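Local coordinates for protein Vv2_1132 (Vibrio vulnificus CMCP6, PDB 5Y9S) that probably regulates transcription as a tetrameric LysR-type factor, binding DNA through a helix-turn-helix domain and sensing an effector through a periplasmic-binding-protein-like domain, at residues 103-108 with 130-135; 152-157 with 282-287; 171-176 with 296-301. One frame throughout, in Å; residues are numbered along the deposited sequence.

Interaction 1 of 3, residues 103-108 with 130-135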
loop_
_atom_site.group_PDB
_atom_site.type_symbol
_atom_site.label_atom_id
_atom_site.label_comp_id
_atom_site.label_asym_id
_atom_site.label_seq_id
_atom_site.Cartn_x
_atom_site.Cartn_y
_atom_site.Cartn_z
ATOM N N ILE D 103 -23.218 -22.995 3.853
ATOM C CA ILE D 103 -24.440 -22.306 3.460
ATOM C C ILE D 103 -24.162 -20.812 3.446
ATOM O O ILE D 103 -23.575 -20.279 4.393
ATOM C CB ILE D 103 -25.606 -22.641 4.407
ATOM C CG1 ILE D 103 -25.941 -24.139 4.319
ATOM C CG2 ILE D 103 -26.795 -21.794 4.065
ATOM C CD1 ILE D 103 -26.782 -24.673 5.456
ATOM N N VAL D 104 -24.547 -20.149 2.360
ATOM C CA VAL D 104 -24.428 -18.703 2.213
ATOM C C VAL D 104 -25.823 -18.143 1.962
ATOM O O VAL D 104 -26.649 -18.796 1.313
ATOM C CB VAL D 104 -23.472 -18.326 1.059
ATOM C CG1 VAL D 104 -23.983 -18.881 -0.259
ATOM C CG2 VAL D 104 -23.329 -16.832 0.939
ATOM N N CYS D 105 -26.089 -16.950 2.487
ATOM C CA CYS D 105 -27.376 -16.286 2.305
ATOM C C CYS D 105 -27.274 -14.865 2.832
ATOM O O CYS D 105 -26.253 -14.453 3.391
ATOM C CB CYS D 105 -28.504 -17.011 3.029
ATOM S SG CYS D 105 -28.172 -17.182 4.801
ATOM N N LEU D 106 -28.365 -14.130 2.661
ATOM C CA LEU D 106 -28.460 -12.796 3.219
ATOM C C LEU D 106 -28.607 -12.883 4.732
ATOM O O LEU D 106 -29.029 -13.910 5.280
ATOM C CB LEU D 106 -29.645 -12.042 2.616
ATOM C CG LEU D 106 -29.480 -11.722 1.130
ATOM C CD1 LEU D 106 -29.985 -12.888 0.234
ATOM C CD2 LEU D 106 -30.155 -10.398 0.805
ATOM N N HIS D 107 -28.268 -11.772 5.401
ATOM C CA HIS D 107 -28.299 -11.721 6.861
ATOM C C HIS D 107 -29.675 -12.062 7.409
ATOM O O HIS D 107 -29.791 -12.805 8.393
ATOM C CB HIS D 107 -27.891 -10.333 7.352
ATOM C CG HIS D 107 -26.414 -10.108 7.370
ATOM N ND1 HIS D 107 -25.660 -10.028 6.222
ATOM C CD2 HIS D 107 -25.552 -9.949 8.402
ATOM C CE1 HIS D 107 -24.395 -9.819 6.543
ATOM N NE2 HIS D 107 -24.303 -9.767 7.862
ATOM N N THR D 108 -30.730 -11.511 6.799
ATOM C CA THR D 108 -32.073 -11.705 7.337
ATOM C C THR D 108 -32.447 -13.178 7.320
ATOM O O THR D 108 -32.887 -13.732 8.333
ATOM C CB THR D 108 -33.088 -10.880 6.543
ATOM O OG1 THR D 108 -33.078 -11.297 5.171
ATOM C CG2 THR D 108 -32.728 -9.406 6.598
ATOM N N LEU D 130 -23.519 -27.719 10.268
ATOM C CA LEU D 130 -24.010 -26.635 9.422
ATOM C C LEU D 130 -23.192 -25.370 9.652
ATOM O O LEU D 130 -23.058 -24.907 10.790
ATOM C CB LEU D 130 -25.490 -26.375 9.705
ATOM C CG LEU D 130 -26.288 -27.666 9.587
ATOM C CD1 LEU D 130 -27.693 -27.495 10.128
ATOM C CD2 LEU D 130 -26.336 -28.107 8.144
ATOM N N SER D 131 -22.642 -24.822 8.581
ATOM C CA SER D 131 -21.859 -23.593 8.638
ATOM C C SER D 131 -22.548 -22.541 7.775
ATOM O O SER D 131 -22.559 -22.651 6.545
ATOM C CB SER D 131 -20.422 -23.833 8.174
ATOM O OG SER D 131 -19.692 -22.609 8.138
ATOM N N VAL D 132 -23.085 -21.508 8.420
ATOM C CA VAL D 132 -23.930 -20.501 7.785
ATOM C C VAL D 132 -23.181 -19.175 7.808
ATOM O O VAL D 132 -23.015 -18.573 8.875
ATOM C CB VAL D 132 -25.275 -20.373 8.510
ATOM C CG1 VAL D 132 -26.059 -19.169 7.989
ATOM C CG2 VAL D 132 -26.083 -21.666 8.384
ATOM N N THR D 133 -22.710 -18.710 6.650
ATOM C CA THR D 133 -22.063 -17.402 6.589
ATOM C C THR D 133 -22.950 -16.424 5.841
ATOM O O THR D 133 -23.001 -16.459 4.599
ATOM C CB THR D 133 -20.696 -17.480 5.914
ATOM O OG1 THR D 133 -20.865 -17.304 4.505
ATOM C CG2 THR D 133 -20.049 -18.812 6.190
ATOM N N PRO D 134 -23.641 -15.515 6.536
ATOM C CA PRO D 134 -24.416 -14.495 5.830
ATOM C C PRO D 134 -23.473 -13.619 5.029
ATOM O O PRO D 134 -22.319 -13.422 5.405
ATOM C CB PRO D 134 -25.093 -13.709 6.956
ATOM C CG PRO D 134 -24.730 -14.421 8.234
ATOM C CD PRO D 134 -23.501 -15.200 7.962
ATOM N N SER D 135 -23.970 -13.092 3.911
ATOM C CA SER D 135 -23.105 -12.388 2.975
ATOM C C SER D 135 -23.892 -11.305 2.254
ATOM O O SER D 135 -25.032 -11.532 1.841
ATOM C CB SER D 135 -22.504 -13.361 1.950
ATOM O OG SER D 135 -21.834 -12.667 0.906
#
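Ile103 and Val132 sit opposite each other at the tight end of this contact, where two parallel strands are laced together by their backbones. The N-H of Ile103 reaches the carbonyl of Ser131 (N to O 2.8 Å), and the carbonyl of Ile103 takes the N-H of Thr133 (O to N 2.9 Å). On the face carrying Ile103, Cys105 and Val132, Ile103 CB packs against Val132 CG2 at 4.1 Å. Leu114 and Phe118 of helix 114-120 close over this apolar patch. Strands 100-105 and 129-134, joined through helices, form a beta-alpha-beta crossover of the kind that builds the effector-binding domain of LysR regulators, with its periplasmic-binding-protein fold. Beyond Val104 the ladder slackens. Cys105 N is too far from Thr133 O for a hydrogen bond, and the strands are rejoined by Ser135 N donating to Cys105 O at 2.7 Å, with a bent N-H...O angle of 141°. Leu106, His107, Pro134 and Ser135 are partly exposed here, although Cys105 is buried. The His107 imidazole, its CG anti to the carbonyl carbon (chi1 -80°), swings back over Pro134 so that the proline CB stands over the centre of the ring face, 3.8 Å from the centroid, a CH-pi contact. On the sheet face of Val104 and Thr133, Val104 CG2 meets Ser135 CB at 3.7 Å, while Ser135 OG bonds to His142. The outer edge of strand 129-134 continues into a parallel ladder with a strand of the second subunit, whose Glu231 holds Ser131 OG.

Interaction 2 of 3, residues 152-157 with 282-287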
loop_
_atom_site.group_PDB
_atom_site.type_symbol
_atom_site.label_atom_id
_atom_site.label_comp_id
_atom_site.label_asym_id
_atom_site.label_seq_id
_atom_site.Cartn_x
_atom_site.Cartn_y
_atom_site.Cartn_z
ATOM N N ASP D 152 -21.711 -24.690 -0.532
ATOM C CA ASP D 152 -22.570 -25.799 -0.939
ATOM C C ASP D 152 -23.998 -25.394 -1.271
ATOM O O ASP D 152 -24.580 -25.940 -2.214
ATOM C CB ASP D 152 -22.599 -26.857 0.162
ATOM C CG ASP D 152 -21.211 -27.344 0.514
ATOM O OD1 ASP D 152 -20.892 -27.421 1.716
ATOM O OD2 ASP D 152 -20.436 -27.636 -0.424
ATOM N N LEU D 153 -24.591 -24.478 -0.506
ATOM C CA LEU D 153 -25.970 -24.071 -0.736
ATOM C C LEU D 153 -26.091 -22.564 -0.614
ATOM O O LEU D 153 -25.369 -21.920 0.150
ATOM C CB LEU D 153 -26.954 -24.731 0.233
ATOM C CG LEU D 153 -26.985 -26.261 0.252
ATOM C CD1 LEU D 153 -27.656 -26.755 1.524
ATOM C CD2 LEU D 153 -27.704 -26.779 -0.975
ATOM N N LEU D 154 -27.021 -22.013 -1.377
ATOM C CA LEU D 154 -27.335 -20.598 -1.325
ATOM C C LEU D 154 -28.843 -20.462 -1.172
ATOM O O LEU D 154 -29.602 -21.026 -1.963
ATOM C CB LEU D 154 -26.830 -19.890 -2.585
ATOM C CG LEU D 154 -27.485 -18.550 -2.887
ATOM C CD1 LEU D 154 -26.886 -17.430 -2.014
ATOM C CD2 LEU D 154 -27.382 -18.218 -4.368
ATOM N N PHE D 155 -29.277 -19.758 -0.137
ATOM C CA PHE D 155 -30.687 -19.430 0.048
ATOM C C PHE D 155 -30.895 -17.976 -0.332
ATOM O O PHE D 155 -30.092 -17.118 0.050
ATOM C CB PHE D 155 -31.113 -19.669 1.491
ATOM C CG PHE D 155 -31.173 -21.104 1.857
ATOM C CD1 PHE D 155 -30.027 -21.778 2.242
ATOM C CD2 PHE D 155 -32.371 -21.794 1.804
ATOM C CE1 PHE D 155 -30.073 -23.117 2.572
ATOM C CE2 PHE D 155 -32.428 -23.134 2.130
ATOM C CZ PHE D 155 -31.281 -23.801 2.511
ATOM N N THR D 156 -31.952 -17.697 -1.094
ATOM C CA THR D 156 -32.159 -16.335 -1.578
ATOM C C THR D 156 -33.611 -16.141 -1.990
ATOM O O THR D 156 -34.343 -17.102 -2.239
ATOM C CB THR D 156 -31.231 -16.018 -2.759
ATOM O OG1 THR D 156 -31.253 -14.611 -3.038
ATOM C CG2 THR D 156 -31.671 -16.798 -3.991
ATOM N N TYR D 157 -34.019 -14.877 -2.036
ATOM C CA TYR D 157 -35.288 -14.484 -2.640
ATOM C C TYR D 157 -35.145 -14.460 -4.161
ATOM O O TYR D 157 -34.069 -14.163 -4.693
ATOM C CB TYR D 157 -35.725 -13.101 -2.140
ATOM C CG TYR D 157 -36.000 -12.969 -0.643
ATOM C CD1 TYR D 157 -37.088 -13.607 -0.061
ATOM C CD2 TYR D 157 -35.178 -12.195 0.176
ATOM C CE1 TYR D 157 -37.353 -13.498 1.291
ATOM C CE2 TYR D 157 -35.432 -12.073 1.540
ATOM C CZ TYR D 157 -36.527 -12.738 2.088
ATOM O OH TYR D 157 -36.813 -12.645 3.428
ATOM N N LEU D 282 -35.737 -19.326 -2.501
ATOM C CA LEU D 282 -35.133 -20.372 -3.306
ATOM C C LEU D 282 -33.894 -20.908 -2.615
ATOM O O LEU D 282 -33.228 -20.194 -1.862
ATOM C CB LEU D 282 -34.763 -19.843 -4.696
ATOM C CG LEU D 282 -35.978 -19.194 -5.356
ATOM C CD1 LEU D 282 -35.640 -18.549 -6.681
ATOM C CD2 LEU D 282 -37.059 -20.247 -5.509
ATOM N N CYS D 283 -33.607 -22.182 -2.861
ATOM C CA CYS D 283 -32.323 -22.766 -2.515
ATOM C C CYS D 283 -31.647 -23.230 -3.797
ATOM O O CYS D 283 -32.239 -23.989 -4.572
ATOM C CB CYS D 283 -32.479 -23.920 -1.530
ATOM S SG CYS D 283 -30.875 -24.565 -1.008
ATOM N N TYR D 284 -30.419 -22.766 -4.018
ATOM C CA TYR D 284 -29.596 -23.097 -5.171
ATOM C C TYR D 284 -28.458 -24.025 -4.778
ATOM O O TYR D 284 -27.915 -23.926 -3.671
ATOM C CB TYR D 284 -28.971 -21.853 -5.785
ATOM C CG TYR D 284 -29.900 -21.018 -6.598
ATOM C CD1 TYR D 284 -30.073 -21.266 -7.948
ATOM C CD2 TYR D 284 -30.569 -19.941 -6.030
ATOM C CE1 TYR D 284 -30.907 -20.479 -8.710
ATOM C CE2 TYR D 284 -31.405 -19.150 -6.785
ATOM C CZ TYR D 284 -31.577 -19.428 -8.123
ATOM O OH TYR D 284 -32.419 -18.647 -8.882
ATOM N N ARG D 285 -28.062 -24.892 -5.715
ATOM C CA ARG D 285 -26.907 -25.759 -5.508
ATOM C C ARG D 285 -26.173 -25.970 -6.826
ATOM O O ARG D 285 -26.676 -25.646 -7.903
ATOM C CB ARG D 285 -27.321 -27.093 -4.889
ATOM C CG ARG D 285 -27.781 -28.121 -5.898
ATOM C CD ARG D 285 -27.672 -29.544 -5.338
ATOM N NE ARG D 285 -28.672 -30.425 -5.935
ATOM C CZ ARG D 285 -29.010 -31.619 -5.455
ATOM N NH1 ARG D 285 -28.427 -32.104 -4.364
ATOM N NH2 ARG D 285 -29.943 -32.329 -6.073
ATOM N N SER D 286 -24.959 -26.513 -6.729
ATOM C CA SER D 286 -24.155 -26.821 -7.902
ATOM C C SER D 286 -24.523 -28.185 -8.459
ATOM O O SER D 286 -24.684 -29.153 -7.709
ATOM C CB SER D 286 -22.662 -26.817 -7.576
ATOM O OG SER D 286 -21.921 -27.134 -8.742
ATOM N N THR D 287 -24.617 -28.265 -9.790
ATOM C CA THR D 287 -24.906 -29.548 -10.425
ATOM C C THR D 287 -23.720 -30.506 -10.338
ATOM O O THR D 287 -23.922 -31.721 -10.247
ATOM C CB THR D 287 -25.324 -29.334 -11.879
ATOM O OG1 THR D 287 -24.321 -28.567 -12.550
ATOM C CG2 THR D 287 -26.654 -28.577 -11.951
HETATM O O HOH W 1 -23.286 -26.730 -4.441
#
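Leu154 and Tyr284 form a hydrogen-bonded antiparallel pair, as do Thr156 and Leu282, and together these two pairs supply four backbone bonds. Tyr284 N gives to Leu154 O at 2.8 Å, and Leu282 N gives to Thr156 O. Leu154 N and Thr156 N return bonds to Tyr284 O and Leu282 O. Where the strands part, a water takes over: it donates to Asp152 O at 2.7 Å and accepts from Ser286 N.

Sulfur-aromatic contact marks the face of Phe155 and Cys283, a non-hydrogen-bonded pair. With SG anti to the backbone N (chi1 -176°), the thiol lies over the phenyl face, displaced toward the rim, 3.8 Å from the centroid and nearest to CZ. It also meets Leu153 CD2, 3.9 Å from Cys283 SG, and that same methyl touches Arg285 CB.

Apolar contacts fill the opposite face. Leu154 and Tyr284 run side by side in the same direction, their CD2 atoms 4.0 Å apart, while the methyl of Thr156 comes to the edge of the phenol ring in its plane, CG2 to Tyr284 CE2 being 3.7 Å.

Charges lie at the end of the pair: Asp152 forms salt bridges with Arg102 and Arg291, and Arg285 with acidic partners, among them Asp295. An antiparallel strand returning from late in the chain beside parallel ones, with helices on both faces, is consistent with the periplasmic-binding-protein-like fold of LysR effector domains. Strand 153-157 is flanked by 100-105 and 277-286, the latter in turn bonded to 172-186. Helix 292-300 packs through Phe297 and Trp298 against the Leu153 and Cys283 face, and helix 139-147 packs through Phe143 against Leu154 and Tyr284.

Interaction 3 of 3, residues 171-176 with 296-301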
loop_
_atom_site.group_PDB
_atom_site.type_symbol
_atom_site.label_atom_id
_atom_site.label_comp_id
_atom_site.label_asym_id
_atom_site.label_seq_id
_atom_site.Cartn_x
_atom_site.Cartn_y
_atom_site.Cartn_z
ATOM N N LYS D 171 -25.248 -25.570 -14.750
ATOM C CA LYS D 171 -24.294 -25.259 -13.692
ATOM C C LYS D 171 -24.941 -25.352 -12.311
ATOM O O LYS D 171 -24.377 -25.961 -11.392
ATOM C CB LYS D 171 -23.716 -23.858 -13.920
ATOM C CG LYS D 171 -22.944 -23.693 -15.225
ATOM C CD LYS D 171 -21.877 -22.589 -15.141
ATOM C CE LYS D 171 -22.477 -21.180 -15.247
ATOM N NZ LYS D 171 -21.423 -20.110 -15.382
ATOM N N LEU D 172 -26.121 -24.751 -12.159
ATOM C CA LEU D 172 -26.820 -24.674 -10.886
ATOM C C LEU D 172 -28.178 -25.346 -10.977
ATOM O O LEU D 172 -28.836 -25.320 -12.026
ATOM C CB LEU D 172 -27.029 -23.223 -10.437
ATOM C CG LEU D 172 -25.793 -22.339 -10.516
ATOM C CD1 LEU D 172 -26.124 -20.888 -10.184
ATOM C CD2 LEU D 172 -24.735 -22.885 -9.587
ATOM N N GLU D 173 -28.597 -25.935 -9.860
ATOM C CA GLU D 173 -29.972 -26.373 -9.681
ATOM C C GLU D 173 -30.654 -25.501 -8.629
ATOM O O GLU D 173 -30.023 -25.039 -7.674
ATOM C CB GLU D 173 -30.047 -27.836 -9.266
ATOM C CG GLU D 173 -31.463 -28.405 -9.279
ATOM C CD GLU D 173 -31.531 -29.799 -8.699
ATOM O OE1 GLU D 173 -32.657 -30.293 -8.492
ATOM O OE2 GLU D 173 -30.463 -30.399 -8.451
ATOM N N LYS D 174 -31.952 -25.275 -8.814
ATOM C CA LYS D 174 -32.714 -24.409 -7.932
ATOM C C LYS D 174 -34.010 -25.094 -7.541
ATOM O O LYS D 174 -34.605 -25.828 -8.333
ATOM C CB LYS D 174 -33.002 -23.052 -8.582
ATOM C CG LYS D 174 -34.284 -22.949 -9.395
ATOM C CD LYS D 174 -34.492 -21.523 -9.902
ATOM C CE LYS D 174 -35.809 -21.397 -10.650
ATOM N NZ LYS D 174 -35.943 -22.401 -11.764
ATOM N N CYS D 175 -34.414 -24.879 -6.297
ATOM C CA CYS D 175 -35.659 -25.410 -5.777
ATOM C C CYS D 175 -36.305 -24.340 -4.911
ATOM O O CYS D 175 -35.655 -23.382 -4.480
ATOM C CB CYS D 175 -35.449 -26.702 -4.980
ATOM S SG CYS D 175 -35.093 -26.452 -3.229
ATOM N N VAL D 176 -37.601 -24.514 -4.686
ATOM C CA VAL D 176 -38.424 -23.552 -3.976
ATOM C C VAL D 176 -38.536 -24.031 -2.537
ATOM O O VAL D 176 -39.072 -25.113 -2.277
ATOM C CB VAL D 176 -39.810 -23.420 -4.633
ATOM C CG1 VAL D 176 -40.720 -22.479 -3.832
ATOM C CG2 VAL D 176 -39.661 -22.952 -6.081
ATOM N N GLN D 296 -27.992 -35.159 1.575
ATOM C CA GLN D 296 -28.871 -35.425 2.711
ATOM C C GLN D 296 -29.613 -34.162 3.123
ATOM O O GLN D 296 -30.812 -34.205 3.424
ATOM C CB GLN D 296 -28.079 -35.982 3.891
ATOM C CG GLN D 296 -27.618 -37.417 3.731
ATOM C CD GLN D 296 -26.710 -37.850 4.869
ATOM O OE1 GLN D 296 -26.272 -37.026 5.670
ATOM N NE2 GLN D 296 -26.425 -39.143 4.945
ATOM N N PHE D 297 -28.919 -33.019 3.111
ATOM C CA PHE D 297 -29.572 -31.749 3.405
ATOM C C PHE D 297 -30.604 -31.401 2.343
ATOM O O PHE D 297 -31.748 -31.053 2.662
ATOM C CB PHE D 297 -28.534 -30.635 3.506
ATOM C CG PHE D 297 -29.063 -29.377 4.136
ATOM C CD1 PHE D 297 -29.882 -28.518 3.422
ATOM C CD2 PHE D 297 -28.751 -29.059 5.449
ATOM C CE1 PHE D 297 -30.371 -27.366 4.001
ATOM C CE2 PHE D 297 -29.238 -27.906 6.031
ATOM C CZ PHE D 297 -30.051 -27.063 5.305
ATOM N N TRP D 298 -30.206 -31.470 1.071
ATOM C CA TRP D 298 -31.095 -31.058 -0.013
ATOM C C TRP D 298 -32.342 -31.933 -0.071
ATOM O O TRP D 298 -33.463 -31.422 -0.187
ATOM C CB TRP D 298 -30.334 -31.093 -1.337
ATOM C CG TRP D 298 -31.137 -30.704 -2.516
ATOM C CD1 TRP D 298 -32.016 -31.488 -3.205
ATOM C CD2 TRP D 298 -31.140 -29.428 -3.170
ATOM N NE1 TRP D 298 -32.565 -30.780 -4.247
ATOM C CE2 TRP D 298 -32.046 -29.511 -4.246
ATOM C CE3 TRP D 298 -30.461 -28.224 -2.952
ATOM C CZ2 TRP D 298 -32.294 -28.433 -5.104
ATOM C CZ3 TRP D 298 -30.706 -27.153 -3.806
ATOM C CH2 TRP D 298 -31.618 -27.266 -4.866
ATOM N N GLN D 299 -32.172 -33.255 0.032
ATOM C CA GLN D 299 -33.313 -34.161 -0.038
ATOM C C GLN D 299 -34.283 -33.951 1.113
ATOM O O GLN D 299 -35.425 -34.415 1.039
ATOM C CB GLN D 299 -32.837 -35.617 -0.065
ATOM C CG GLN D 299 -32.856 -36.248 -1.457
ATOM C CD GLN D 299 -31.578 -35.996 -2.256
ATOM O OE1 GLN D 299 -30.564 -35.562 -1.715
ATOM N NE2 GLN D 299 -31.630 -36.269 -3.554
ATOM N N GLU D 300 -33.868 -33.259 2.167
ATOM C CA GLU D 300 -34.771 -33.037 3.286
ATOM C C GLU D 300 -35.666 -31.809 3.091
ATOM O O GLU D 300 -36.792 -31.786 3.608
ATOM C CB GLU D 300 -33.958 -32.936 4.584
ATOM C CG GLU D 300 -34.638 -33.577 5.794
ATOM C CD GLU D 300 -35.897 -32.844 6.188
ATOM O OE1 GLU D 300 -35.847 -31.599 6.290
ATOM O OE2 GLU D 300 -36.935 -33.501 6.388
ATOM N N ILE D 301 -35.221 -30.805 2.339
ATOM C CA ILE D 301 -36.024 -29.607 2.076
ATOM C C ILE D 301 -36.597 -29.750 0.666
ATOM O O ILE D 301 -36.034 -29.260 -0.314
ATOM C CB ILE D 301 -35.211 -28.317 2.242
ATOM C CG1 ILE D 301 -33.809 -28.470 1.663
ATOM C CG2 ILE D 301 -35.098 -27.901 3.704
ATOM C CD1 ILE D 301 -33.010 -27.200 1.728
#
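Glu173 is the first residue of segment 171-176 to meet helix 292-300, and it does so with its carboxylate. Its chain is extended, CG anti to the backbone N (chi1 -171°), which carries OE1 to 3.9 Å from Trp298 CZ2. The carboxylate plane stands 48° from the indole, so the two flat groups meet at a slant and are not stacked. The other oxygen, OE2, is held by a salt bridge to Arg285, which also makes a cation-pi contact with Trp298. At Lys174 it is the backbone that touches: its carbonyl carbon lies at the edge of the indole, 4.2 Å from Trp298 CH2. Cys175 then carries the main contact. Its CB packs on Trp298 CZ2 at 3.6 Å, and SG, turned between the backbone N and carbonyl carbon (chi1 88°), sits over one face of the six-membered ring, 4.2 Å from its centroid and shifted toward the rim. The carbonyl O of Ile301 lies 4.2 Å from Cys175 SG. The last helix of the chain thus packs on the sheet through the far end of an indole, consistent with the alpha/beta, periplasmic-binding-protein-like fold of LysR effector domains.

All three interactions reach one sheet of the effector-binding domain, and interaction 3 adds helix 292-300 packed on it. Interactions 1 and 2, with centres about 11 Å apart, are joined along strands 100-105 and 153-157: Val104 N lies 2.9 Å from Leu153 O, a probable hydrogen bond. Interactions 2 and 3 are closer, about 7 Å between centres, linked by the probable bond from Cys283 N to Cys175 O (2.9 Å). Phe297 spans from interaction 3 back to interaction 1, its CE2 being 3.6 Å from Leu130 CD2. Of the three, interaction 1 alone meets the second subunit; no other chain of the tetramer touches interactions 2 and 3. Effectors of LysR regulators usually bind in the cleft between the two subdomains.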